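Methylmalonyl-CoA carboxyltransferase 5S subunit (Propionibacterium freudenreichii subsp. shermanii, PDB 1RQB) catalyses the transfer of a carboxyl group from the biotin of the 1.3S subunit to pyruvate, forming oxaloacetate, as the cobalt-binding part of transcarboxylase. Local coordinates at residues V118-V123 against V153-K158; G232-S237 against G261-E266. All coordinates share one frame; numbering follows the deposited sequence.

Contact 1. Residues V118-V123 against V153-K158; sequences VVDRFV and VKKAGK
V153 opens the contact by meeting V123 of the neighbouring helix, two buried branched side chains that cross at about a right angle. Only one methyl of each takes part: V153 CG2 lies 3.8 Å from V123 CG1. The same CG1 also approaches the backbone, 3.7 Å from V153 N, because it stands anti to its own main-chain nitrogen (chi1 171°) on a side chain that already points at the second helix. V123 also packs on L103 and A152, while V153 also rests on F134. K154 faces the other way and forms a salt bridge with D190. K155 reaches back toward helix 116-128, running extended through its first two torsions and then bending at chi3 (-59°), which carries its ammonium group to the edge of the interface. There K155 NZ lies 4.0 Å from D120 OD1, a long salt bridge, probably a loose attraction. The other oxygen of this carboxylate, OD2, is held by a hydrogen bond from H148, the firmer partner, so D120 is anchored on the body of helix 144-155 and leans to K155 only with its second oxygen. A156 turns its methyl toward V123, with CB 4.8 Å from CG1, and lies beside the valine pair. G157 ends the helix in a Schellman motif: its phi of 74° lets K158 N bond back to V153 O at 3.0 Å and G157 N to K154 O at 2.9 Å. From there the chain leads into strand 159-163. Helices 116-128 and 144-155 are consecutive outer helices of a TIM barrel, linked in sequence through strand 133-136, and the valine contact joins them side by side over the parallel strands.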
ATOM      1  N   VAL A 118      27.505 -27.121  16.109  1.00 17.86           N
ATOM      2  CA  VAL A 118      26.544 -27.214  14.999  1.00 16.36           C
ATOM      3  C   VAL A 118      26.410 -25.839  14.338  1.00 13.63           C
ATOM      4  O   VAL A 118      26.331 -25.724  13.116  1.00 15.65           O
ATOM      5  CB  VAL A 118      25.157 -27.670  15.485  1.00 18.99           C
ATOM      6  CG1 VAL A 118      24.198 -27.812  14.283  1.00 15.92           C
ATOM      7  CG2 VAL A 118      25.278 -28.997  16.218  1.00 20.07           C
ATOM      8  N   VAL A 119      26.389 -24.792  15.156  1.00 14.17           N
ATOM      9  CA  VAL A 119      26.294 -23.421  14.632  1.00 17.63           C
ATOM     10  C   VAL A 119      27.528 -23.137  13.773  1.00 21.77           C
ATOM     11  O   VAL A 119      27.428 -22.580  12.681  1.00 16.48           O
ATOM     12  CB  VAL A 119      26.204 -22.397  15.793  1.00 17.99           C
ATOM     13  CG1 VAL A 119      26.240 -20.974  15.256  1.00 20.40           C
ATOM     14  CG2 VAL A 119      24.926 -22.628  16.597  1.00 19.19           C
ATOM     15  N   ASP A 120      28.701 -23.546  14.257  1.00 19.40           N
ATOM     16  CA  ASP A 120      29.947 -23.312  13.513  1.00 22.11           C
ATOM     17  C   ASP A 120      29.882 -23.981  12.138  1.00 21.02           C
ATOM     18  O   ASP A 120      30.212 -23.368  11.124  1.00 18.36           O
ATOM     19  CB  ASP A 120      31.167 -23.864  14.266  1.00 27.94           C
ATOM     20  CG  ASP A 120      31.726 -22.884  15.282  1.00 39.77           C
ATOM     21  OD1 ASP A 120      31.931 -21.702  14.911  1.00 44.97           O
ATOM     22  OD2 ASP A 120      31.973 -23.292  16.446  1.00 40.96           O
ATOM     23  N   ARG A 121      29.464 -25.241  12.113  1.00 15.75           N
ATOM     24  CA  ARG A 121      29.404 -25.992  10.850  1.00 13.62           C
ATOM     25  C   ARG A 121      28.361 -25.422   9.887  1.00 14.03           C
ATOM     26  O   ARG A 121      28.594 -25.394   8.681  1.00 12.97           O
ATOM     27  CB  ARG A 121      29.113 -27.462  11.111  1.00 18.24           C
ATOM     28  CG  ARG A 121      30.292 -28.178  11.775  1.00 22.59           C
ATOM     29  CD  ARG A 121      29.970 -29.628  12.006  1.00 29.51           C
ATOM     30  NE  ARG A 121      31.105 -30.385  12.530  1.00 30.48           N
ATOM     31  CZ  ARG A 121      32.057 -30.931  11.772  1.00 31.48           C
ATOM     32  NH1 ARG A 121      32.018 -30.806  10.450  1.00 31.49           N
ATOM     33  NH2 ARG A 121      33.038 -31.624  12.336  1.00 29.03           N
ATOM     34  N   PHE A 122      27.216 -24.981  10.401  1.00 13.60           N
ATOM     35  CA  PHE A 122      26.172 -24.441   9.517  1.00 13.12           C
ATOM     36  C   PHE A 122      26.671 -23.163   8.842  1.00 13.60           C
ATOM     37  O   PHE A 122      26.548 -22.989   7.631  1.00 14.34           O
ATOM     38  CB  PHE A 122      24.899 -24.116  10.298  1.00 13.53           C
ATOM     39  CG  PHE A 122      23.770 -23.611   9.422  1.00 15.48           C
ATOM     40  CD1 PHE A 122      22.836 -24.493   8.895  1.00 15.83           C
ATOM     41  CD2 PHE A 122      23.686 -22.259   9.078  1.00 17.77           C
ATOM     42  CE1 PHE A 122      21.821 -24.045   8.020  1.00 15.64           C
ATOM     43  CE2 PHE A 122      22.673 -21.792   8.198  1.00 15.66           C
ATOM     44  CZ  PHE A 122      21.743 -22.693   7.673  1.00 12.55           C
ATOM     45  N   VAL A 123      27.220 -22.257   9.637  1.00 13.81           N
ATOM     46  CA  VAL A 123      27.711 -20.985   9.089  1.00 12.82           C
ATOM     47  C   VAL A 123      28.840 -21.249   8.092  1.00 17.16           C
ATOM     48  O   VAL A 123      28.880 -20.655   7.015  1.00 13.63           O
ATOM     49  CB  VAL A 123      28.175 -20.059  10.224  1.00 13.48           C
ATOM     50  CG1 VAL A 123      28.881 -18.847   9.662  1.00 15.07           C
ATOM     51  CG2 VAL A 123      26.976 -19.648  11.053  1.00 17.05           C
ATOM     52  N   VAL A 153      30.505 -16.168  11.630  1.00 12.86           N
ATOM     53  CA  VAL A 153      30.414 -15.434  10.360  1.00 11.43           C
ATOM     54  C   VAL A 153      31.714 -14.664  10.118  1.00 14.65           C
ATOM     55  O   VAL A 153      32.225 -14.626   8.998  1.00 15.53           O
ATOM     56  CB  VAL A 153      29.197 -14.472  10.365  1.00 13.08           C
ATOM     57  CG1 VAL A 153      29.241 -13.552   9.152  1.00 10.31           C
ATOM     58  CG2 VAL A 153      27.912 -15.289  10.352  1.00  9.83           C
ATOM     59  N   LYS A 154      32.259 -14.057  11.170  1.00 14.95           N
ATOM     60  CA  LYS A 154      33.514 -13.301  11.044  1.00 18.88           C
ATOM     61  C   LYS A 154      34.657 -14.261  10.701  1.00 18.39           C
ATOM     62  O   LYS A 154      35.548 -13.930   9.922  1.00 19.67           O
ATOM     63  CB  LYS A 154      33.834 -12.552  12.348  1.00 21.83           C
ATOM     64  CG  LYS A 154      32.774 -11.538  12.758  1.00 31.58           C
ATOM     65  CD  LYS A 154      32.528 -10.514  11.647  1.00 35.98           C
ATOM     66  CE  LYS A 154      33.802  -9.747  11.299  1.00 41.98           C
ATOM     67  NZ  LYS A 154      33.634  -8.836  10.126  1.00 41.79           N
ATOM     68  N   LYS A 155      34.630 -15.448  11.295  1.00 19.49           N
ATOM     69  CA  LYS A 155      35.662 -16.461  11.031  1.00 23.56           C
ATOM     70  C   LYS A 155      35.662 -16.801   9.539  1.00 25.60           C
ATOM     71  O   LYS A 155      36.716 -16.966   8.928  1.00 25.70           O
ATOM     72  CB  LYS A 155      35.379 -17.739  11.827  1.00 26.10           C
ATOM     73  CG  LYS A 155      36.392 -18.861  11.552  1.00 31.96           C
ATOM     74  CD  LYS A 155      36.043 -20.159  12.274  1.00 35.84           C
ATOM     75  CE  LYS A 155      35.983 -19.973  13.787  1.00 41.76           C
ATOM     76  NZ  LYS A 155      35.855 -21.274  14.508  1.00 43.29           N
ATOM     77  N   ALA A 156      34.470 -16.890   8.955  1.00 23.15           N
ATOM     78  CA  ALA A 156      34.333 -17.234   7.532  1.00 21.22           C
ATOM     79  C   ALA A 156      34.670 -16.031   6.650  1.00 19.18           C
ATOM     80  O   ALA A 156      34.676 -16.135   5.425  1.00 22.36           O
ATOM     81  CB  ALA A 156      32.917 -17.716   7.248  1.00 21.09           C
ATOM     82  N   GLY A 157      34.945 -14.890   7.271  1.00 19.08           N
ATOM     83  CA  GLY A 157      35.277 -13.693   6.520  1.00 21.43           C
ATOM     84  C   GLY A 157      34.082 -13.034   5.837  1.00 22.42           C
ATOM     85  O   GLY A 157      34.244 -12.260   4.895  1.00 20.38           O
ATOM     86  N   LYS A 158      32.880 -13.322   6.320  1.00 18.34           N
ATOM     87  CA  LYS A 158      31.669 -12.756   5.708  1.00 13.99           C
ATOM     88  C   LYS A 158      31.161 -11.565   6.524  1.00 17.88           C
ATOM     89  O   LYS A 158      31.741 -11.201   7.546  1.00 13.98           O
ATOM     90  CB  LYS A 158      30.599 -13.843   5.573  1.00 15.80           C
ATOM     91  CG  LYS A 158      31.089 -15.030   4.740  1.00 18.99           C
ATOM     92  CD  LYS A 158      31.590 -14.586   3.367  1.00 16.63           C
ATOM     93  CE  LYS A 158      32.103 -15.777   2.553  1.00 18.15           C
ATOM     94  NZ  LYS A 158      32.673 -15.368   1.226  1.00 23.89           N
TER

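Contact 2. Residues G232-S237 against G261-E266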
ATOM      1  N   GLY A 232       0.548  -0.271   7.056  1.00  9.56           N
ATOM      2  CA  GLY A 232       0.462   0.826   6.103  1.00 11.93           C
ATOM      3  C   GLY A 232       1.174   2.126   6.451  1.00 11.66           C
ATOM      4  O   GLY A 232       1.004   3.103   5.724  1.00 10.91           O
ATOM      5  N   VAL A 233       1.990   2.166   7.508  1.00 11.11           N
ATOM      6  CA  VAL A 233       2.636   3.432   7.888  1.00  7.80           C
ATOM      7  C   VAL A 233       4.144   3.425   7.615  1.00 13.21           C
ATOM      8  O   VAL A 233       4.781   4.475   7.664  1.00  9.82           O
ATOM      9  CB  VAL A 233       2.498   3.728   9.433  1.00 12.32           C
ATOM     10  CG1 VAL A 233       1.059   3.474   9.919  1.00 11.61           C
ATOM     11  CG2 VAL A 233       3.462   2.842  10.241  1.00 12.23           C
ATOM     12  N   THR A 234       4.716   2.274   7.287  1.00  8.69           N
ATOM     13  CA  THR A 234       6.184   2.183   7.231  1.00 11.55           C
ATOM     14  C   THR A 234       6.852   2.783   5.993  1.00 10.82           C
ATOM     15  O   THR A 234       8.066   2.985   6.015  1.00 10.86           O
ATOM     16  CB  THR A 234       6.660   0.735   7.439  1.00 12.89           C
ATOM     17  OG1 THR A 234       6.156  -0.087   6.386  1.00 11.24           O
ATOM     18  CG2 THR A 234       6.172   0.209   8.798  1.00 12.62           C
ATOM     19  N   GLU A 235       6.153   3.071   4.900  1.00  9.90           N
ATOM     20  CA  GLU A 235       6.930   3.691   3.816  1.00 13.08           C
ATOM     21  C   GLU A 235       7.301   5.107   4.256  1.00 13.27           C
ATOM     22  O   GLU A 235       8.350   5.644   3.899  1.00  9.71           O
ATOM     23  CB  GLU A 235       6.164   3.721   2.493  1.00 15.41           C
ATOM     24  CG  GLU A 235       7.048   4.222   1.352  1.00 21.09           C
ATOM     25  CD  GLU A 235       6.444   3.970  -0.013  1.00 27.34           C
ATOM     26  OE1 GLU A 235       6.282   2.792  -0.387  1.00 30.36           O
ATOM     27  OE2 GLU A 235       6.129   4.947  -0.714  1.00 30.40           O
ATOM     28  N   VAL A 236       6.443   5.719   5.060  1.00 11.28           N
ATOM     29  CA  VAL A 236       6.775   7.059   5.566  1.00  8.33           C
ATOM     30  C   VAL A 236       7.918   6.912   6.573  1.00  7.82           C
ATOM     31  O   VAL A 236       8.779   7.783   6.678  1.00 11.16           O
ATOM     32  CB  VAL A 236       5.566   7.706   6.235  1.00 10.93           C
ATOM     33  CG1 VAL A 236       5.934   9.118   6.716  1.00 13.53           C
ATOM     34  CG2 VAL A 236       4.415   7.781   5.227  1.00 11.65           C
ATOM     35  N   SER A 237       7.935   5.794   7.300  1.00  8.35           N
ATOM     36  CA  SER A 237       9.012   5.523   8.264  1.00  9.96           C
ATOM     37  C   SER A 237      10.335   5.376   7.510  1.00  7.23           C
ATOM     38  O   SER A 237      11.374   5.836   7.981  1.00 10.01           O
ATOM     39  CB  SER A 237       8.710   4.251   9.073  1.00  9.59           C
ATOM     40  OG  SER A 237       7.502   4.419   9.813  1.00  9.52           O
ATOM     41  N   GLY A 261       3.450  -8.117   3.448  1.00  9.84           N
ATOM     42  CA  GLY A 261       4.739  -8.078   2.798  1.00  8.80           C
ATOM     43  C   GLY A 261       5.490  -6.790   3.097  1.00  9.98           C
ATOM     44  O   GLY A 261       5.498  -6.331   4.238  1.00  7.62           O
ATOM     45  N   HIS A 262       6.048  -6.167   2.061  1.00  6.12           N
ATOM     46  CA  HIS A 262       6.904  -4.988   2.251  1.00  6.42           C
ATOM     47  C   HIS A 262       6.546  -3.851   1.291  1.00  7.84           C
ATOM     48  O   HIS A 262       5.726  -4.005   0.388  1.00  8.98           O
ATOM     49  CB  HIS A 262       8.357  -5.417   2.014  1.00  6.26           C
ATOM     50  CG  HIS A 262       8.697  -6.720   2.673  1.00  8.47           C
ATOM     51  ND1 HIS A 262       8.393  -7.941   2.107  1.00  9.68           N
ATOM     52  CD2 HIS A 262       9.260  -6.992   3.876  1.00  8.66           C
ATOM     53  CE1 HIS A 262       8.755  -8.911   2.933  1.00  8.41           C
ATOM     54  NE2 HIS A 262       9.284  -8.362   4.013  1.00  9.26           N
ATOM     55  N   ASN A 263       7.174  -2.700   1.532  1.00  8.50           N
ATOM     56  CA  ASN A 263       6.986  -1.520   0.678  1.00  6.72           C
ATOM     57  C   ASN A 263       7.665  -1.826  -0.658  1.00  7.67           C
ATOM     58  O   ASN A 263       8.675  -2.531  -0.696  1.00  7.13           O
ATOM     59  CB  ASN A 263       7.561  -0.287   1.382  1.00  8.56           C
ATOM     60  CG  ASN A 263       6.857  -0.018   2.706  1.00 10.93           C
ATOM     61  OD1 ASN A 263       5.660   0.264   2.738  1.00 10.37           O
ATOM     62  ND2 ASN A 263       7.592  -0.153   3.810  1.00  9.61           N
ATOM     63  N   PRO A 264       7.092  -1.330  -1.773  1.00  8.39           N
ATOM     64  CA  PRO A 264       7.583  -1.545  -3.140  1.00  9.54           C
ATOM     65  C   PRO A 264       8.925  -0.902  -3.493  1.00  9.95           C
ATOM     66  O   PRO A 264       9.138   0.291  -3.282  1.00  9.76           O
ATOM     67  CB  PRO A 264       6.435  -1.019  -4.023  1.00  8.81           C
ATOM     68  CG  PRO A 264       5.297  -0.719  -3.055  1.00  7.29           C
ATOM     69  CD  PRO A 264       5.987  -0.357  -1.787  1.00  8.59           C
ATOM     70  N   THR A 265       9.810  -1.716  -4.059  1.00  8.40           N
ATOM     71  CA  THR A 265      11.156  -1.270  -4.447  1.00  7.31           C
ATOM     72  C   THR A 265      11.080  -0.040  -5.355  1.00  8.20           C
ATOM     73  O   THR A 265      11.719   0.979  -5.096  1.00 10.12           O
ATOM     74  CB  THR A 265      11.893  -2.406  -5.198  1.00 11.13           C
ATOM     75  OG1 THR A 265      12.062  -3.520  -4.312  1.00  9.97           O
ATOM     76  CG2 THR A 265      13.261  -1.925  -5.718  1.00  9.46           C
ATOM     77  N   GLU A 266      10.295  -0.131  -6.422  1.00  6.70           N
ATOM     78  CA  GLU A 266      10.224   0.985  -7.376  1.00  8.58           C
ATOM     79  C   GLU A 266       9.614   2.230  -6.727  1.00 10.27           C
ATOM     80  O   GLU A 266      10.030   3.349  -7.026  1.00 10.92           O
ATOM     81  CB  GLU A 266       9.415   0.587  -8.601  1.00  9.16           C
ATOM     82  CG  GLU A 266       9.956  -0.650  -9.304  1.00 17.40           C
ATOM     83  CD  GLU A 266       9.123  -1.884  -8.991  1.00 19.93           C
ATOM     84  OE1 GLU A 266       9.071  -2.305  -7.811  1.00 16.03           O
ATOM     85  OE2 GLU A 266       8.503  -2.418  -9.927  1.00 20.01           O
TER
HETATM   86  O   HOH W   1       3.498   0.526   4.733  1.00 11.54           O
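T234 holds its hydroxyl between its own backbone nitrogen and carbonyl carbon (chi1 62°), while N263 swings its amide to the side of its backbone nitrogen; these turns bring the ND2 end of the amide to OG1, which lies close to the amide plane. N263 ND2 donates to T234 OG1 over 2.9 Å, nearly straight at 169°. OG1 is also hydrogen-bonded to the carbonyl oxygen of H228, so the hydroxyl links N263 to the loop of a cobalt ligand. At the other end of the amide, a water donates to N263 OD1 at 3.0 Å and accepts a weak bond from T234 N at 3.3 Å. With ND2 bound directly and OD1 through this water, the rotation of the amide is fixed at both ends. Both segments lie where the TIM barrel passes from strand to helix: residues 232-237 lead from strand 223-225 into helix 234-243. Residues 261-266 likewise lead from strand 248-251 into helix 265-271, with P264 at the N-cap position. H262, next to N263, hydrogen-bonds the cobalt ligand D34, and its ring meets those of H226 and H228. E235 packs against the second segment in two places. Its CB lies 3.5 Å from N263 OD1, and its extended chain passes the asparagine to set OE1 3.5 Å from P264 CD and 3.8 Å from N263 CB, all van der Waals approaches. The carboxylate and amide planes stand 76° apart. S267 and M271 of helix 265-271 adjoin the glutamate, and G232 of the second subunit packs on it from across the dimer interface, where P264 meets V309 of that same subunit.

Overall arrangement
The two contacts follow each other along the chain, contact 1 closing before contact 2 opens, and lie on opposite sides of the chain's centre. Their centres are 32 Å apart and their nearest atoms about 19 Å, so neither touches the other. Each joins neighbouring strand-helix units of one TIM barrel. Contact 1 packs two outer helices together away from the annotated sites and meets no other protein chain of the assembly. Contact 2 lies in the strand-to-helix connections near the metal centre, the side chain of N263 about 11 Å from the cobalt and that of T234 about 6 Å from that of H228, and it also borders the second subunit.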